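Local atomic coordinates of importin-95 (Chaetomium thermophilum, PDB entry 4XRI), a protein that probably carries protein cargo into the nucleus as a flexible HEAT-repeat transport receptor of the importin-beta family and probably binds a small GTPase. Residues A[87-92]-A[99-104]; A[241-246]-A[285-290]; A[769-774]-A[785-790]. The protein carries 2 engineered substitutions. All blocks are in the same frame, centred on the assembly; numbering follows the deposited sequence.

Interaction 1 (A[87-92]-A[99-104]); sequences AKWLNQ and TRVKQL
V101 meets W89 across the gap between helices 79-91 and 95-108, an example of one large ring bridging two helix segments whose backbones stay well apart. The CA atoms of W89 and V101 lie 10.8 Å apart, and the tryptophan side chain spans more than half of that distance. With CG anti to the backbone N (chi1 173°), W89 sends its six-membered ring across, and its far edge rather than a face arrives at the valine. V101 comes from the opposite direction: its CG1 is 3.9 Å from W89 CH2, and its CB also lies in the ring plane at that edge. One residue further on, K102 adds a looser touch at the same edge, its CD 4.2 Å from W89 CZ2. CD of the lysine thus sits beside the ring edge, while NZ continues to a salt bridge with E131. The same carboxylate accepts from W89 NE1, so E131 ties both residues together and helps hold the indole in its rotation. Within the importin-beta N-terminal domain, helix 42-54 reaches W89 through L46, and helix 114-131 packs I127 against both W89 and V101.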
# COMPACT_ATOMS: atom_id res chain seq x y z
N ALA A 87 1.00 22.26 23.68
CA ALA A 87 1.45 23.58 24.10
C ALA A 87 0.35 24.29 24.89
O ALA A 87 0.63 25.08 25.79
CB ALA A 87 1.85 24.41 22.89
N LYS A 88 -0.90 23.98 24.54
CA LYS A 88 -2.04 24.55 25.24
C LYS A 88 -2.10 24.07 26.69
O LYS A 88 -2.45 24.83 27.59
CB LYS A 88 -3.35 24.21 24.52
CG LYS A 88 -3.47 24.79 23.12
CD LYS A 88 -4.86 24.58 22.54
CE LYS A 88 -5.91 25.34 23.33
NZ LYS A 88 -7.28 25.13 22.78
N TRP A 89 -1.74 22.81 26.91
CA TRP A 89 -1.71 22.27 28.27
C TRP A 89 -0.58 22.91 29.07
O TRP A 89 -0.75 23.28 30.23
CB TRP A 89 -1.54 20.75 28.27
CG TRP A 89 -1.33 20.19 29.65
CD1 TRP A 89 -0.14 19.95 30.27
CD2 TRP A 89 -2.35 19.81 30.59
NE1 TRP A 89 -0.35 19.44 31.53
CE2 TRP A 89 -1.70 19.34 31.74
CE3 TRP A 89 -3.75 19.81 30.55
CZ2 TRP A 89 -2.39 18.88 32.86
CZ3 TRP A 89 -4.44 19.35 31.66
CH2 TRP A 89 -3.76 18.90 32.80
N LEU A 90 0.57 23.05 28.43
CA LEU A 90 1.76 23.58 29.08
C LEU A 90 1.65 25.07 29.39
O LEU A 90 1.98 25.50 30.50
CB LEU A 90 3.00 23.32 28.22
CG LEU A 90 3.58 21.91 28.25
CD1 LEU A 90 4.80 21.81 27.34
CD2 LEU A 90 3.94 21.51 29.67
N ASN A 91 1.20 25.87 28.42
CA ASN A 91 1.33 27.32 28.53
C ASN A 91 0.03 28.12 28.57
O ASN A 91 0.07 29.34 28.72
CB ASN A 91 2.18 27.83 27.37
CG ASN A 91 3.64 27.43 27.49
OD1 ASN A 91 4.22 27.49 28.57
ND2 ASN A 91 4.23 27.01 26.38
N GLN A 92 -1.11 27.46 28.44
CA GLN A 92 -2.38 28.18 28.46
C GLN A 92 -3.27 27.74 29.62
O GLN A 92 -4.47 28.01 29.64
CB GLN A 92 -3.10 28.01 27.13
CG GLN A 92 -2.37 28.68 25.97
CD GLN A 92 -3.06 28.49 24.64
OE1 GLN A 92 -2.43 28.16 23.64
NE2 GLN A 92 -4.37 28.72 24.62
N THR A 99 -3.28 20.84 38.32
CA THR A 99 -3.31 20.01 39.52
C THR A 99 -4.70 19.43 39.75
O THR A 99 -4.85 18.27 40.12
CB THR A 99 -2.88 20.81 40.77
OG1 THR A 99 -1.56 21.33 40.57
CG2 THR A 99 -2.89 19.92 42.01
N ARG A 100 -5.72 20.25 39.51
CA ARG A 100 -7.10 19.84 39.69
C ARG A 100 -7.51 18.77 38.69
O ARG A 100 -8.11 17.77 39.05
CB ARG A 100 -8.03 21.05 39.58
CG ARG A 100 -9.49 20.74 39.83
CD ARG A 100 -9.73 20.29 41.25
NE ARG A 100 -11.14 20.04 41.51
CZ ARG A 100 -11.61 19.42 42.59
NH1 ARG A 100 -12.92 19.24 42.74
NH2 ARG A 100 -10.78 18.98 43.51
N VAL A 101 -7.17 19.00 37.42
CA VAL A 101 -7.48 18.04 36.36
C VAL A 101 -6.78 16.72 36.60
O VAL A 101 -7.38 15.65 36.49
CB VAL A 101 -7.08 18.59 34.97
CG1 VAL A 101 -7.20 17.50 33.91
CG2 VAL A 101 -7.95 19.78 34.60
N LYS A 102 -5.50 16.80 36.95
CA LYS A 102 -4.69 15.61 37.24
C LYS A 102 -5.26 14.78 38.39
O LYS A 102 -5.35 13.56 38.29
CB LYS A 102 -3.25 16.02 37.54
CG LYS A 102 -2.44 16.38 36.30
CD LYS A 102 -1.26 17.28 36.63
CE LYS A 102 -0.21 16.57 37.46
NZ LYS A 102 0.98 17.43 37.69
N GLN A 103 -5.64 15.46 39.47
CA GLN A 103 -6.13 14.76 40.66
C GLN A 103 -7.49 14.11 40.43
O GLN A 103 -7.71 12.96 40.83
CB GLN A 103 -6.21 15.73 41.84
CG GLN A 103 -6.65 15.07 43.14
CD GLN A 103 -5.69 13.98 43.60
OE1 GLN A 103 -4.50 14.01 43.29
NE2 GLN A 103 -6.22 13.00 44.33
N LEU A 104 -8.39 14.84 39.78
CA LEU A 104 -9.72 14.31 39.48
C LEU A 104 -9.65 13.14 38.51
O LEU A 104 -10.38 12.15 38.65
CB LEU A 104 -10.63 15.41 38.92
CG LEU A 104 -11.20 16.39 39.94
CD1 LEU A 104 -12.09 17.41 39.25
CD2 LEU A 104 -11.96 15.65 41.02

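Interaction 2 (A[241-246]-A[285-290]); sequences QDSRIQ and EDVAKL. With SO4 (sulfate ion), chain D.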
# COMPACT_ATOMS: atom_id res chain seq x y z
N GLN A 241 -9.74 -20.27 31.68
CA GLN A 241 -11.11 -20.69 31.42
C GLN A 241 -11.92 -19.56 30.80
O GLN A 241 -12.80 -19.78 29.96
CB GLN A 241 -11.77 -21.17 32.72
CG GLN A 241 -12.87 -22.20 32.53
CD GLN A 241 -13.08 -23.04 33.78
OE1 GLN A 241 -12.27 -23.01 34.70
NE2 GLN A 241 -14.17 -23.80 33.80
N ASP A 242 -11.59 -18.33 31.19
CA ASP A 242 -12.28 -17.15 30.69
C ASP A 242 -11.86 -16.81 29.26
O ASP A 242 -10.68 -16.69 28.96
CB ASP A 242 -12.02 -15.95 31.62
CG ASP A 242 -12.76 -14.71 31.19
OD1 ASP A 242 -13.91 -14.51 31.64
OD2 ASP A 242 -12.20 -13.92 30.40
N SER A 243 -12.85 -16.65 28.39
CA SER A 243 -12.61 -16.39 26.97
C SER A 243 -11.86 -15.09 26.72
O SER A 243 -10.96 -15.03 25.88
CB SER A 243 -13.94 -16.36 26.21
OG SER A 243 -13.81 -15.67 24.99
N ARG A 244 -12.24 -14.03 27.44
CA ARG A 244 -11.61 -12.73 27.29
C ARG A 244 -10.13 -12.78 27.61
O ARG A 244 -9.31 -12.20 26.90
CB ARG A 244 -12.31 -11.69 28.17
CG ARG A 244 -13.64 -11.21 27.62
CD ARG A 244 -13.42 -10.25 26.46
NE ARG A 244 -14.52 -10.29 25.50
CZ ARG A 244 -14.62 -9.50 24.44
NH1 ARG A 244 -15.66 -9.61 23.62
NH2 ARG A 244 -13.68 -8.59 24.21
N ILE A 245 -9.78 -13.49 28.68
CA ILE A 245 -8.39 -13.63 29.10
C ILE A 245 -7.57 -14.35 28.03
O ILE A 245 -6.46 -13.94 27.71
CB ILE A 245 -8.27 -14.38 30.44
CG1 ILE A 245 -9.07 -13.66 31.53
CG2 ILE A 245 -6.82 -14.53 30.85
CD1 ILE A 245 -8.92 -14.28 32.90
N GLN A 246 -8.15 -15.42 27.49
CA GLN A 246 -7.55 -16.15 26.38
C GLN A 246 -7.24 -15.22 25.21
O GLN A 246 -6.13 -15.23 24.67
CB GLN A 246 -8.47 -17.27 25.90
CG GLN A 246 -8.34 -18.58 26.66
CD GLN A 246 -8.86 -19.76 25.86
OE1 GLN A 246 -10.04 -19.81 25.51
NE2 GLN A 246 -7.99 -20.71 25.57
N GLU A 285 -14.90 -18.32 18.52
CA GLU A 285 -14.38 -17.90 17.22
C GLU A 285 -13.30 -16.83 17.34
O GLU A 285 -12.38 -16.77 16.52
CB GLU A 285 -15.51 -17.39 16.33
CG GLU A 285 -15.05 -16.96 14.94
CD GLU A 285 -16.18 -16.93 13.93
OE1 GLU A 285 -17.31 -17.31 14.29
OE2 GLU A 285 -15.93 -16.53 12.78
N ASP A 286 -13.38 -16.00 18.38
CA ASP A 286 -12.44 -14.89 18.53
C ASP A 286 -11.03 -15.35 18.91
O ASP A 286 -10.05 -14.79 18.41
CB ASP A 286 -12.96 -13.89 19.57
CG ASP A 286 -14.18 -13.12 19.08
OD1 ASP A 286 -14.03 -12.35 18.11
OD2 ASP A 286 -15.27 -13.29 19.65
N VAL A 287 -10.91 -16.35 19.78
CA VAL A 287 -9.58 -16.84 20.14
C VAL A 287 -9.07 -17.74 19.02
O VAL A 287 -7.86 -17.84 18.80
CB VAL A 287 -9.57 -17.60 21.49
CG1 VAL A 287 -10.89 -17.46 22.20
CG2 VAL A 287 -9.20 -19.07 21.31
N ALA A 288 -9.99 -18.37 18.31
CA ALA A 288 -9.64 -19.19 17.15
C ALA A 288 -9.01 -18.30 16.09
O ALA A 288 -8.00 -18.66 15.48
CB ALA A 288 -10.86 -19.91 16.60
N LYS A 289 -9.62 -17.13 15.87
CA LYS A 289 -9.09 -16.14 14.94
C LYS A 289 -7.68 -15.71 15.30
O LYS A 289 -6.81 -15.59 14.44
CB LYS A 289 -9.99 -14.90 14.90
CG LYS A 289 -11.28 -15.05 14.11
CD LYS A 289 -12.01 -13.72 14.07
CE LYS A 289 -13.39 -13.85 13.48
NZ LYS A 289 -14.08 -12.53 13.46
N LEU A 290 -7.47 -15.46 16.59
CA LEU A 290 -6.19 -14.97 17.09
C LEU A 290 -5.10 -16.03 16.98
O LEU A 290 -3.93 -15.71 16.72
CB LEU A 290 -6.34 -14.53 18.55
CG LEU A 290 -7.09 -13.21 18.73
CD1 LEU A 290 -7.47 -12.99 20.18
CD2 LEU A 290 -6.25 -12.06 18.22
S SO4 D . -7.43 -20.25 35.28
O1 SO4 D . -8.29 -19.08 35.41
O2 SO4 D . -6.17 -19.85 34.65
O3 SO4 D . -7.16 -20.81 36.60
O4 SO4 D . -8.10 -21.25 34.45
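V287 faces Q246 and S243 where the first turns of helices 243-260 and 285-310 lie next to each other, and the contact divides into a packed patch and a looser polar margin. In the patch, one methyl does the touching: V287 CG1 is 4.1 Å from Q246 OE1 and 4.4 Å from the backbone O of S243. The CA atoms of Q246 and V287 are only 6.6 Å apart, so a short side chain is enough to bridge the helices. The amide of Q246 is held from its other end, since NE2 donates to T238 O, which leaves OE1 turned to the valine. V287 has CG1 almost eclipsed with its backbone N (chi1 -9°), an unusual torsion that may reflect strain.

Both segments run in the same general direction, with helix 265-280 between them along the chain, an arrangement suited to the stacked helices of a HEAT-repeat solenoid. The first of the two helices has a classical start: D242 is its N-cap, and OD2 accepts from I245 N at 3.0 Å through its anti lone pair. D284, just before the other helix, joins the two, taking S243 OG on one oxygen and V287 N on the other; S243 OG is also hydrogen-bonded to Q247 NE2.

Toward the margin the fit loosens. R244 NH1 and D286 OD2 carry opposite charges but stay 5.4 Å apart, so any attraction acts at a distance, and the arginine side chain also rests on F204 of helix 200-212. At the start of the first segment, Q241 N makes a weak hydrogen bond of 3.4 Å to O4 of a sulfate ion, probably taken from the crystallisation liquor, which R203 also binds.

Interaction 3 (A[769-774]-A[785-790]); sequences DAWGGI and NVLQPY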
# COMPACT_ATOMS: atom_id res chain seq x y z
N ASP A 769 18.03 13.03 -15.58
CA ASP A 769 17.33 13.06 -16.85
C ASP A 769 17.39 14.46 -17.45
O ASP A 769 17.62 14.62 -18.65
CB ASP A 769 15.87 12.61 -16.70
CG ASP A 769 15.75 11.14 -16.34
OD1 ASP A 769 16.72 10.39 -16.53
OD2 ASP A 769 14.66 10.74 -15.89
N ALA A 770 17.19 15.46 -16.60
CA ALA A 770 17.22 16.86 -17.02
C ALA A 770 18.58 17.21 -17.61
O ALA A 770 18.67 17.70 -18.73
CB ALA A 770 16.89 17.78 -15.86
N TRP A 771 19.64 16.94 -16.85
CA TRP A 771 21.00 17.22 -17.32
C TRP A 771 21.31 16.48 -18.61
O TRP A 771 21.91 17.04 -19.53
CB TRP A 771 22.04 16.85 -16.25
CG TRP A 771 22.20 17.88 -15.16
CD1 TRP A 771 22.13 17.66 -13.81
CD2 TRP A 771 22.45 19.28 -15.32
NE1 TRP A 771 22.33 18.83 -13.12
CE2 TRP A 771 22.53 19.84 -14.03
CE3 TRP A 771 22.62 20.12 -16.43
CZ2 TRP A 771 22.77 21.20 -13.81
CZ3 TRP A 771 22.86 21.46 -16.22
CH2 TRP A 771 22.93 21.99 -14.92
N GLY A 772 20.86 15.23 -18.69
CA GLY A 772 21.06 14.42 -19.88
C GLY A 772 20.47 15.03 -21.14
O GLY A 772 21.13 15.08 -22.17
N GLY A 773 19.24 15.51 -21.05
CA GLY A 773 18.59 16.16 -22.17
C GLY A 773 19.24 17.49 -22.50
O GLY A 773 19.38 17.85 -23.67
N ILE A 774 19.66 18.21 -21.47
CA ILE A 774 20.29 19.51 -21.64
C ILE A 774 21.66 19.39 -22.31
O ILE A 774 21.96 20.14 -23.25
CB ILE A 774 20.45 20.23 -20.28
CG1 ILE A 774 19.08 20.67 -19.75
CG2 ILE A 774 21.37 21.42 -20.42
CD1 ILE A 774 19.11 21.19 -18.32
N ASN A 785 30.00 25.58 -24.83
CA ASN A 785 30.63 26.68 -24.12
C ASN A 785 29.72 27.25 -23.04
O ASN A 785 30.16 27.54 -21.93
CB ASN A 785 31.06 27.77 -25.10
CG ASN A 785 29.94 28.18 -26.04
OD1 ASN A 785 28.76 28.14 -25.68
ND2 ASN A 785 30.30 28.56 -27.26
N VAL A 786 28.45 27.41 -23.37
CA VAL A 786 27.51 28.00 -22.43
C VAL A 786 27.09 26.99 -21.35
O VAL A 786 26.61 27.36 -20.28
CB VAL A 786 26.26 28.56 -23.15
CG1 VAL A 786 25.43 27.45 -23.76
CG2 VAL A 786 25.42 29.31 -22.20
N LEU A 787 27.31 25.71 -21.63
CA LEU A 787 26.99 24.66 -20.67
C LEU A 787 28.13 24.46 -19.67
O LEU A 787 27.90 24.11 -18.51
CB LEU A 787 26.69 23.35 -21.39
CG LEU A 787 26.53 22.11 -20.51
CD1 LEU A 787 25.31 22.22 -19.61
CD2 LEU A 787 26.47 20.85 -21.36
N GLN A 788 29.36 24.72 -20.13
CA GLN A 788 30.59 24.50 -19.35
C GLN A 788 30.57 24.93 -17.87
O GLN A 788 31.06 24.20 -17.02
CB GLN A 788 31.76 25.20 -20.05
CG GLN A 788 32.88 25.67 -19.14
CD GLN A 788 33.75 24.54 -18.64
OE1 GLN A 788 34.08 23.61 -19.38
NE2 GLN A 788 34.14 24.62 -17.37
N PRO A 789 30.00 26.12 -17.55
CA PRO A 789 30.02 26.51 -16.13
C PRO A 789 29.24 25.60 -15.17
O PRO A 789 29.43 25.71 -13.96
CB PRO A 789 29.38 27.91 -16.16
CG PRO A 789 29.67 28.42 -17.51
CD PRO A 789 29.56 27.24 -18.40
N TYR A 790 28.39 24.72 -15.70
CA TYR A 790 27.54 23.90 -14.85
C TYR A 790 28.04 22.47 -14.70
O TYR A 790 27.50 21.69 -13.92
CB TYR A 790 26.11 23.89 -15.40
CG TYR A 790 25.51 25.27 -15.52
CD1 TYR A 790 25.19 26.00 -14.39
CD2 TYR A 790 25.26 25.83 -16.76
CE1 TYR A 790 24.64 27.27 -14.49
CE2 TYR A 790 24.70 27.09 -16.87
CZ TYR A 790 24.40 27.81 -15.73
OH TYR A 790 23.85 29.06 -15.83
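W771 and Y790 illustrate how two aromatic residues can touch without stacking: the indole reaches the tyrosine at its CB, with W771 CH2 3.7 Å from Y790 CB, and the two side chains cross at about a right angle. Although the bond from CA to CB of Y790 is directed toward 769-774, the phenol leads away from it, leaving the base of the side chain to do the packing. L787 makes the rest of the contact. Its CG lies anti to the backbone N (chi1 172°), a torsion that, together with chi2 of 66°, carries CD1 between two partners, 4.1 Å from I774 CG2 and 4.3 Å from W771 CZ3. Isoleucine and tryptophan, three residues apart on one helix, thus receive the leucine between them.

Behind this first shell, the backbone couples L787 and Y790, as Y790 N donates to L787 O at 2.9 Å and fixes their spacing. Helix 730-743 supports both sides, with L740 against W771 and I774 and A737 against Y790, while Y826 and I775 rest on L787. A glycerol molecule, probably from the crystallisation liquor, lies about 5 Å from the tyrosine side chain.

No hydrogen bond or salt bridge joins the two segments; cohesion comes from dispersion and buried apolar surface, which depend little on direction and probably tolerate small shifts between helices.

How the interactions relate
The three contacts come in series along the chain; interactions 1 and 3 join neighbouring elements, while interaction 2 joins helices with helix 265-280 between them, as expected of a HEAT-repeat solenoid without strands. Interaction 1 lies in the N-terminal domain on helices 79-91 and 95-108, interaction 2 on helices 243-260 and 285-310, and interaction 3 near the C-terminal end on helices 754-780 and 784-787. Centres of interactions 1 and 2 are 39 Å apart, those of 1 and 3 59 Å, and those of 2 and 3 66 Å, the last pair on opposite sides of the chain's centre. None touches another; each is local packing in a highly flexible protein's superhelix.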